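Local coordinates for ABM domain-containing protein (Deinococcus radiodurans, PDB 3E8O), which is of unknown function but belongs to the antibiotic biosynthesis monooxygenase family, which suggests a role in oxidising a small organic substrate, at residues A[30-35]-A[97-102]; A[38-43]-A[56-61]; A[45-50]-A[81-86]. All blocks are in the same frame, centred on the assembly; numbering follows the deposited sequence.

Interaction 1: A[30-35]-A[97-102]; sequences AEHAAH and KHLNVT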
loop_
_atom_site.group_PDB
_atom_site.type_symbol
_atom_site.label_atom_id
_atom_site.label_comp_id
_atom_site.label_asym_id
_atom_site.label_seq_id
_atom_site.Cartn_x
_atom_site.Cartn_y
_atom_site.Cartn_z
ATOM N N ALA A 30 -17.485 -7.879 9.272
ATOM C CA ALA A 30 -18.459 -6.929 8.725
ATOM C C ALA A 30 -18.964 -5.986 9.798
ATOM O O ALA A 30 -19.154 -4.793 9.556
ATOM C CB ALA A 30 -19.643 -7.690 8.043
ATOM N N GLU A 31 -19.145 -6.538 10.984
ATOM C CA GLU A 31 -19.653 -5.797 12.123
ATOM C C GLU A 31 -18.770 -4.664 12.608
ATOM O O GLU A 31 -19.250 -3.661 13.113
ATOM C CB GLU A 31 -19.894 -6.753 13.312
ATOM C CG GLU A 31 -20.315 -6.083 14.561
ATOM C CD GLU A 31 -20.403 -7.054 15.745
ATOM O OE1 GLU A 31 -19.911 -8.211 15.616
ATOM O OE2 GLU A 31 -20.952 -6.650 16.804
ATOM N N HIS A 32 -17.480 -4.815 12.416
ATOM C CA HIS A 32 -16.499 -3.851 12.980
ATOM C C HIS A 32 -15.731 -3.044 11.940
ATOM O O HIS A 32 -14.904 -2.195 12.289
ATOM C CB HIS A 32 -15.475 -4.578 13.849
ATOM C CG HIS A 32 -16.050 -5.301 15.030
ATOM N ND1 HIS A 32 -16.724 -4.652 16.026
ATOM C CD2 HIS A 32 -15.990 -6.603 15.401
ATOM C CE1 HIS A 32 -17.106 -5.520 16.946
ATOM N NE2 HIS A 32 -16.668 -6.717 16.595
ATOM N N ALA A 33 -16.023 -3.302 10.680
ATOM C CA ALA A 33 -15.248 -2.658 9.593
ATOM C C ALA A 33 -15.358 -1.146 9.602
ATOM O O ALA A 33 -14.371 -0.448 9.431
ATOM C CB ALA A 33 -15.610 -3.261 8.202
ATOM N N ALA A 34 -16.570 -0.627 9.771
ATOM C CA ALA A 34 -16.734 0.844 9.791
ATOM C C ALA A 34 -15.894 1.506 10.912
ATOM O O ALA A 34 -15.252 2.544 10.733
ATOM C CB ALA A 34 -18.241 1.245 9.858
ATOM N N HIS A 35 -15.902 0.888 12.074
ATOM C CA HIS A 35 -15.113 1.356 13.208
ATOM C C HIS A 35 -13.612 1.296 12.895
ATOM O O HIS A 35 -12.844 2.201 13.213
ATOM C CB HIS A 35 -15.435 0.555 14.493
ATOM C CG HIS A 35 -16.857 0.721 14.973
ATOM N ND1 HIS A 35 -17.618 -0.330 15.437
ATOM C CD2 HIS A 35 -17.669 1.805 14.990
ATOM C CE1 HIS A 35 -18.829 0.106 15.750
ATOM N NE2 HIS A 35 -18.880 1.399 15.500
ATOM N N LYS A 97 -8.023 -4.623 19.723
ATOM C CA LYS A 97 -8.428 -5.781 20.540
ATOM C C LYS A 97 -9.912 -5.753 20.708
ATOM O O LYS A 97 -10.614 -6.770 20.666
ATOM C CB LYS A 97 -7.744 -5.810 21.935
ATOM C CG LYS A 97 -6.309 -6.302 21.930
ATOM C CD LYS A 97 -5.702 -6.536 23.370
ATOM C CE LYS A 97 -5.641 -5.281 24.219
ATOM N NZ LYS A 97 -4.901 -5.455 25.547
ATOM N N HIS A 98 -10.400 -4.552 20.889
ATOM C CA HIS A 98 -11.820 -4.359 21.136
ATOM C C HIS A 98 -12.725 -4.454 19.927
ATOM O O HIS A 98 -13.950 -4.591 20.042
ATOM C CB HIS A 98 -12.032 -3.100 21.950
ATOM C CG HIS A 98 -11.439 -3.235 23.314
ATOM N ND1 HIS A 98 -12.052 -3.959 24.319
ATOM C CD2 HIS A 98 -10.228 -2.873 23.796
ATOM C CE1 HIS A 98 -11.271 -3.962 25.385
ATOM N NE2 HIS A 98 -10.156 -3.316 25.092
ATOM N N LEU A 99 -12.095 -4.386 18.761
ATOM C CA LEU A 99 -12.783 -4.563 17.499
ATOM C C LEU A 99 -12.593 -6.015 17.014
ATOM O O LEU A 99 -12.972 -6.391 15.882
ATOM C CB LEU A 99 -12.253 -3.563 16.438
ATOM C CG LEU A 99 -12.465 -2.073 16.691
ATOM C CD1 LEU A 99 -11.844 -1.290 15.541
ATOM C CD2 LEU A 99 -13.964 -1.774 16.825
ATOM N N ASN A 100 -11.986 -6.803 17.895
ATOM C CA ASN A 100 -11.595 -8.207 17.622
ATOM C C ASN A 100 -10.820 -8.337 16.331
ATOM O O ASN A 100 -10.966 -9.307 15.562
ATOM C CB ASN A 100 -12.771 -9.199 17.603
ATOM C CG ASN A 100 -12.314 -10.688 17.746
ATOM O OD1 ASN A 100 -11.357 -11.060 18.503
ATOM N ND2 ASN A 100 -13.020 -11.549 17.025
ATOM N N VAL A 101 -9.988 -7.321 16.103
ATOM C CA VAL A 101 -9.035 -7.355 14.973
ATOM C C VAL A 101 -7.778 -7.999 15.504
ATOM O O VAL A 101 -7.072 -7.410 16.315
ATOM C CB VAL A 101 -8.711 -5.960 14.426
ATOM C CG1 VAL A 101 -7.544 -6.034 13.404
ATOM C CG2 VAL A 101 -9.986 -5.324 13.861
ATOM N N THR A 102 -7.523 -9.222 15.062
ATOM C CA THR A 102 -6.445 -10.032 15.624
ATOM C C THR A 102 -5.388 -10.421 14.632
ATOM O O THR A 102 -4.430 -11.105 15.004
ATOM C CB THR A 102 -6.981 -11.351 16.211
ATOM O OG1 THR A 102 -7.574 -12.128 15.172
ATOM C CG2 THR A 102 -7.985 -11.059 17.295
#
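The imidazole of His-32 lies against the backbone of Leu-99, whose side chain goes on to His-35. CB of His-32 is already 3.7 Å from the carbonyl O of Leu-99. One bond further, CG of His-32 is nearer to that oxygen, and CD2 of His-32 nearer still, 3.1 Å from Leu-99 O. On the other flank of the ring, ND1 of His-32 meets the methyl CD2 of Leu-99 at 4.1 Å, while NE2 of His-32, at the far end, lies 3.8 Å from Leu-99 O. The backbone of Leu-99 lies over one face of the ring, with its CA in a CH-pi contact only 11° off the ring normal; CG of Glu-31 lies over the centre of the opposite face. Because CG of Leu-99 sits beside its own backbone N (chi1 -64°), the isobutyl group extends past His-32, and CD2 of Leu-99 packs 3.6 Å from CB of His-35. Leu-99 also touches Leu-36, farther along helix 33-47. Behind it, helix 87-98 ends in a Schellman motif with Asn-100, at positive phi, as the C-prime residue, so a helix C-cap packs beside the start of helix 33-47 at the surface of this ferredoxin-like fold.

Interaction 2: A[38-43]-A[56-61]; sequences QLLVHI and YLVSED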
loop_
_atom_site.group_PDB
_atom_site.type_symbol
_atom_site.label_atom_id
_atom_site.label_comp_id
_atom_site.label_asym_id
_atom_site.label_seq_id
_atom_site.Cartn_x
_atom_site.Cartn_y
_atom_site.Cartn_z
ATOM N N GLN A 38 -12.554 4.139 10.510
ATOM C CA GLN A 38 -12.461 5.396 11.232
ATOM C C GLN A 38 -11.174 5.480 12.043
ATOM O O GLN A 38 -10.488 6.492 12.072
ATOM C CB GLN A 38 -13.702 5.631 12.137
ATOM C CG GLN A 38 -13.585 6.947 12.898
ATOM C CD GLN A 38 -14.626 7.215 13.937
ATOM O OE1 GLN A 38 -14.983 6.350 14.739
ATOM N NE2 GLN A 38 -15.083 8.460 13.967
ATOM N N LEU A 39 -10.862 4.383 12.713
ATOM C CA LEU A 39 -9.623 4.301 13.525
ATOM C C LEU A 39 -8.378 4.470 12.674
ATOM O O LEU A 39 -7.459 5.204 13.029
ATOM C CB LEU A 39 -9.581 2.973 14.264
ATOM C CG LEU A 39 -8.337 2.690 15.110
ATOM C CD1 LEU A 39 -8.106 3.728 16.205
ATOM C CD2 LEU A 39 -8.459 1.257 15.702
ATOM N N LEU A 40 -8.367 3.802 11.518
ATOM C CA LEU A 40 -7.226 3.866 10.616
ATOM C C LEU A 40 -6.997 5.292 10.074
ATOM O O LEU A 40 -5.887 5.782 10.018
ATOM C CB LEU A 40 -7.340 2.841 9.481
ATOM C CG LEU A 40 -7.141 1.374 9.845
ATOM C CD1 LEU A 40 -7.549 0.465 8.697
ATOM C CD2 LEU A 40 -5.663 1.121 10.265
ATOM N N VAL A 41 -8.082 5.944 9.692
ATOM C CA VAL A 41 -7.987 7.311 9.166
ATOM C C VAL A 41 -7.447 8.232 10.265
ATOM O O VAL A 41 -6.617 9.113 10.004
ATOM C CB VAL A 41 -9.362 7.759 8.595
ATOM C CG1 VAL A 41 -9.396 9.261 8.351
ATOM C CG2 VAL A 41 -9.660 6.962 7.307
ATOM N N HIS A 42 -7.887 7.998 11.500
ATOM C CA HIS A 42 -7.448 8.818 12.641
ATOM C C HIS A 42 -5.960 8.630 12.902
ATOM O O HIS A 42 -5.211 9.602 13.067
ATOM C CB HIS A 42 -8.255 8.529 13.902
ATOM C CG HIS A 42 -7.775 9.277 15.103
ATOM N ND1 HIS A 42 -6.710 8.848 15.875
ATOM C CD2 HIS A 42 -8.196 10.442 15.647
ATOM C CE1 HIS A 42 -6.499 9.726 16.842
ATOM N NE2 HIS A 42 -7.388 10.700 16.726
ATOM N N ILE A 43 -5.538 7.376 12.904
ATOM C CA ILE A 43 -4.116 7.017 13.131
ATOM C C ILE A 43 -3.231 7.636 12.039
ATOM O O ILE A 43 -2.167 8.180 12.294
ATOM C CB ILE A 43 -3.929 5.493 13.177
ATOM C CG1 ILE A 43 -4.620 4.898 14.422
ATOM C CG2 ILE A 43 -2.445 5.124 13.160
ATOM C CD1 ILE A 43 -5.000 3.356 14.226
ATOM N N TYR A 56 2.334 7.885 5.115
ATOM C CA TYR A 56 1.490 6.979 5.929
ATOM C C TYR A 56 0.113 6.948 5.297
ATOM O O TYR A 56 -0.638 7.904 5.355
ATOM C CB TYR A 56 1.418 7.439 7.382
ATOM C CG TYR A 56 0.942 6.368 8.333
ATOM C CD1 TYR A 56 -0.375 6.047 8.441
ATOM C CD2 TYR A 56 1.819 5.748 9.204
ATOM C CE1 TYR A 56 -0.811 5.074 9.317
ATOM C CE2 TYR A 56 1.397 4.805 10.090
ATOM C CZ TYR A 56 0.074 4.466 10.163
ATOM O OH TYR A 56 -0.435 3.520 11.021
ATOM N N LEU A 57 -0.172 5.845 4.639
ATOM C CA LEU A 57 -1.433 5.623 3.952
ATOM C C LEU A 57 -2.147 4.390 4.506
ATOM O O LEU A 57 -1.546 3.354 4.789
ATOM C CB LEU A 57 -1.200 5.363 2.456
ATOM C CG LEU A 57 -0.522 6.435 1.647
ATOM C CD1 LEU A 57 -0.191 5.917 0.230
ATOM C CD2 LEU A 57 -1.356 7.685 1.603
ATOM N N VAL A 58 -3.453 4.547 4.663
ATOM C CA VAL A 58 -4.310 3.469 5.078
ATOM C C VAL A 58 -5.322 3.246 3.959
ATOM O O VAL A 58 -5.906 4.203 3.435
ATOM C CB VAL A 58 -4.982 3.729 6.421
ATOM C CG1 VAL A 58 -3.940 3.738 7.554
ATOM C CG2 VAL A 58 -5.859 5.070 6.493
ATOM N N SER A 59 -5.465 1.999 3.524
ATOM C CA SER A 59 -6.268 1.694 2.318
ATOM C C SER A 59 -6.996 0.379 2.465
ATOM O O SER A 59 -6.664 -0.444 3.304
ATOM C CB SER A 59 -5.364 1.735 1.063
ATOM O OG SER A 59 -4.343 0.731 1.101
ATOM N N GLU A 60 -7.971 0.191 1.604
ATOM C CA GLU A 60 -8.799 -1.017 1.606
ATOM C C GLU A 60 -8.651 -1.764 0.291
ATOM O O GLU A 60 -8.718 -1.188 -0.788
ATOM C CB GLU A 60 -10.279 -0.669 1.847
ATOM C CG GLU A 60 -11.145 -1.879 2.099
ATOM C CD GLU A 60 -12.531 -1.557 2.639
ATOM O OE1 GLU A 60 -12.818 -0.365 2.835
ATOM O OE2 GLU A 60 -13.316 -2.529 2.912
ATOM N N ASP A 61 -8.392 -3.051 0.429
ATOM C CA ASP A 61 -8.133 -3.963 -0.678
ATOM C C ASP A 61 -9.348 -4.026 -1.590
ATOM O O ASP A 61 -10.429 -4.429 -1.126
ATOM C CB ASP A 61 -7.781 -5.363 -0.094
ATOM C CG ASP A 61 -7.266 -6.334 -1.140
ATOM O OD1 ASP A 61 -7.569 -6.143 -2.318
ATOM O OD2 ASP A 61 -6.601 -7.299 -0.734
#
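Leu-40 and Val-58 meet where helix 38-43 lies along strand 56-61. Their CB atoms are 4.0 Å apart, and the two side chains cross at a slant. CG2 of Val-58 is set between its own backbone N and carbonyl carbon and lies against the helix backbone, 3.6 Å from the carbonyl O of Leu-40. CG1 of Val-58 lies beside CB and CD2 of Leu-40. Both methyls of Val-58 thus rest on Leu-40, and CG2 of Val-41 adds a looser contact, 4.3 Å from CG2 of Val-58. A second patch lies nearer the start of the strand segment, where CG2 of Ile-43 approaches the phenol end of Tyr-56, 3.3 Å from OH and 4.0 Å from CZ. The ring stands over the sheet with CG anti to the backbone N (chi1 -162°), which carries its hydroxyl up to the helix.

Helix and strand run nearly antiparallel, at 164°, and the axes of the two segments approach to 8.2 Å, as expected where a helix packs on the sheet of a ferredoxin-like, dimeric alpha-beta barrel protein. Farther out, Tyr-56 leans on Ile-70 of the neighbouring strand and on Ala-44, and its OH is hydrogen-bonded to an unidentified bound molecule, probably from the crystallisation liquor. Ile-43 reaches Ala-92 of helix 87-98. At the other end, Ser-59 to Asp-61 pair in an antiparallel ladder with the second subunit, whose Leu-62 packs on Leu-40 and Val-41.

Interaction 3: A[45-50]-A[81-86]; sequences QATRQE and HTHLAL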
loop_
_atom_site.group_PDB
_atom_site.type_symbol
_atom_site.label_atom_id
_atom_site.label_comp_id
_atom_site.label_asym_id
_atom_site.label_seq_id
_atom_site.Cartn_x
_atom_site.Cartn_y
_atom_site.Cartn_z
ATOM N N GLN A 45 -3.839 10.350 10.203
ATOM C CA GLN A 45 -3.821 11.805 10.313
ATOM C C GLN A 45 -2.780 12.219 11.370
ATOM O O GLN A 45 -2.055 13.179 11.189
ATOM C CB GLN A 45 -5.219 12.329 10.675
ATOM N N ALA A 46 -2.730 11.464 12.450
ATOM C CA ALA A 46 -1.812 11.781 13.550
ATOM C C ALA A 46 -0.378 11.447 13.147
ATOM O O ALA A 46 0.545 12.234 13.358
ATOM C CB ALA A 46 -2.161 10.984 14.768
ATOM N N THR A 47 -0.189 10.297 12.512
ATOM C CA THR A 47 1.174 9.789 12.275
ATOM C C THR A 47 1.913 10.611 11.265
ATOM O O THR A 47 3.126 10.814 11.331
ATOM C CB THR A 47 1.174 8.304 11.852
ATOM O OG1 THR A 47 0.516 7.538 12.851
ATOM C CG2 THR A 47 2.588 7.773 11.722
ATOM N N ARG A 48 1.180 11.110 10.304
ATOM C CA ARG A 48 1.779 11.929 9.263
ATOM C C ARG A 48 2.458 13.155 9.806
ATOM O O ARG A 48 3.246 13.751 9.125
ATOM C CB ARG A 48 0.742 12.430 8.263
ATOM C CG ARG A 48 0.333 11.417 7.307
ATOM C CD ARG A 48 -0.878 11.907 6.542
ATOM N NE ARG A 48 -1.390 10.763 5.825
ATOM C CZ ARG A 48 -2.664 10.505 5.578
ATOM N NH1 ARG A 48 -3.648 11.296 6.085
ATOM N NH2 ARG A 48 -2.934 9.403 4.871
ATOM N N GLN A 49 2.071 13.561 11.001
ATOM C CA GLN A 49 2.643 14.751 11.622
ATOM C C GLN A 49 3.975 14.517 12.341
ATOM O O GLN A 49 4.626 15.440 12.792
ATOM C CB GLN A 49 1.662 15.315 12.657
ATOM C CG GLN A 49 0.321 15.678 12.063
ATOM C CD GLN A 49 -0.614 16.181 13.087
ATOM O OE1 GLN A 49 -0.319 17.180 13.725
ATOM N NE2 GLN A 49 -1.762 15.516 13.264
ATOM N N GLU A 50 4.355 13.268 12.440
ATOM C CA GLU A 50 5.518 12.877 13.212
ATOM C C GLU A 50 6.848 13.040 12.533
ATOM O O GLU A 50 6.988 12.928 11.312
ATOM C CB GLU A 50 5.361 11.427 13.720
ATOM C CG GLU A 50 4.203 11.254 14.684
ATOM C CD GLU A 50 3.869 9.806 15.014
ATOM O OE1 GLU A 50 4.746 8.920 14.852
ATOM O OE2 GLU A 50 2.693 9.557 15.441
ATOM N N HIS A 81 11.194 3.494 15.005
ATOM C CA HIS A 81 11.209 2.942 16.354
ATOM C C HIS A 81 10.601 3.907 17.361
ATOM O O HIS A 81 9.823 3.525 18.246
ATOM C CB HIS A 81 12.600 2.472 16.755
ATOM C CG HIS A 81 12.911 1.134 16.177
ATOM N ND1 HIS A 81 14.079 0.842 15.511
ATOM C CD2 HIS A 81 12.131 0.025 16.080
ATOM C CE1 HIS A 81 14.046 -0.421 15.109
ATOM N NE2 HIS A 81 12.867 -0.932 15.419
ATOM N N THR A 82 10.878 5.179 17.147
ATOM C CA THR A 82 10.309 6.219 18.006
ATOM C C THR A 82 8.778 6.240 17.891
ATOM O O THR A 82 8.023 6.275 18.885
ATOM C CB THR A 82 10.936 7.598 17.678
ATOM O OG1 THR A 82 12.303 7.547 18.085
ATOM C CG2 THR A 82 10.236 8.756 18.435
ATOM N N HIS A 83 8.311 6.139 16.665
ATOM C CA HIS A 83 6.897 6.054 16.389
ATOM C C HIS A 83 6.250 4.850 17.100
ATOM O O HIS A 83 5.201 4.951 17.697
ATOM C CB HIS A 83 6.641 5.935 14.868
ATOM C CG HIS A 83 5.248 5.549 14.521
ATOM N ND1 HIS A 83 4.170 6.397 14.637
ATOM C CD2 HIS A 83 4.762 4.383 14.030
ATOM C CE1 HIS A 83 3.079 5.759 14.227
ATOM N NE2 HIS A 83 3.416 4.534 13.861
ATOM N N LEU A 84 6.905 3.706 16.966
ATOM C CA LEU A 84 6.383 2.450 17.492
ATOM C C LEU A 84 6.227 2.449 19.016
ATOM O O LEU A 84 5.396 1.750 19.567
ATOM C CB LEU A 84 7.254 1.296 17.037
ATOM C CG LEU A 84 7.026 0.997 15.538
ATOM C CD1 LEU A 84 8.165 0.151 15.012
ATOM C CD2 LEU A 84 5.649 0.308 15.317
ATOM N N ALA A 85 7.011 3.283 19.654
ATOM C CA ALA A 85 7.049 3.355 21.130
ATOM C C ALA A 85 6.073 4.378 21.686
ATOM O O ALA A 85 5.927 4.502 22.904
ATOM C CB ALA A 85 8.436 3.709 21.598
ATOM N N LEU A 86 5.399 5.098 20.804
ATOM C CA LEU A 86 4.469 6.156 21.256
ATOM C C LEU A 86 3.242 5.629 21.998
ATOM O O LEU A 86 2.706 4.580 21.650
ATOM C CB LEU A 86 3.956 7.015 20.120
ATOM C CG LEU A 86 4.932 7.892 19.358
ATOM C CD1 LEU A 86 4.209 8.502 18.149
ATOM C CD2 LEU A 86 5.527 9.004 20.260
#
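Glu-50 and His-83 are joined by a short hydrogen bond, with ND1 of the His-83 imidazole donating to OE1 of the Glu-50 carboxylate at 2.6 Å. The N-H...O angle is 151°. The donor approaches the syn side of OE1, slightly out of the carboxylate plane, and OE1 in turn comes at the imidazole edge, tilted a little from the ring plane. The two flat groups are turned 39° against each other. The two torsions bring the groups together: Glu-50 leaves the backbone with CG beside its N and then runs extended to the carboxylate, while His-83 has CG anti to the backbone N (chi1 167°), carrying ND1 to OE1. CD1 of Leu-86 lies over one face of the carboxylate, 3.3 Å from OE2 of Glu-50 and nearly as close to OE1, the two side chains arriving from opposite directions.

This His-carboxylate pair bridges the type I turn Thr-47 to Glu-50 and the last turn of helix 77-84, above the sheet of the ferredoxin-like fold. ND1 is engaged by Glu-50, and NE2, on the far side of the ring, is hydrogen-bonded to an unidentified bound molecule, which may mark a pocket. Thr-47 crosses His-83 at about a right angle, its CG2 coming 3.3 Å from CE1 of His-83. The other branch, OG1, also lies near CE1 of His-83, but its hydrogen bond is to the carbonyl O of Ile-43, one helical turn back. Trp-74 meets the His-83 ring and also touches Glu-50 and Thr-47.

How the interactions relate
From the N terminus, the chain leaves strand 20-27 and enters helix 33-47, which supplies or adjoins one side of all three contacts. Interaction 2 closes the shortest loop, bringing strand 53-61 back under the helix. Interaction 3 closes a longer one from the turn after that helix to helix 77-84, and its segments alternate with those of interaction 2, so these two cross. Interaction 1 spans the widest loop, to the end of helix 87-98, and encloses both others. Leu-99 joins interaction 1 to interaction 2 by packing on Leu-39, and Tyr-56 joins interaction 2 to interaction 3 through Thr-47 and Arg-48. Interactions 1 and 3 do not touch.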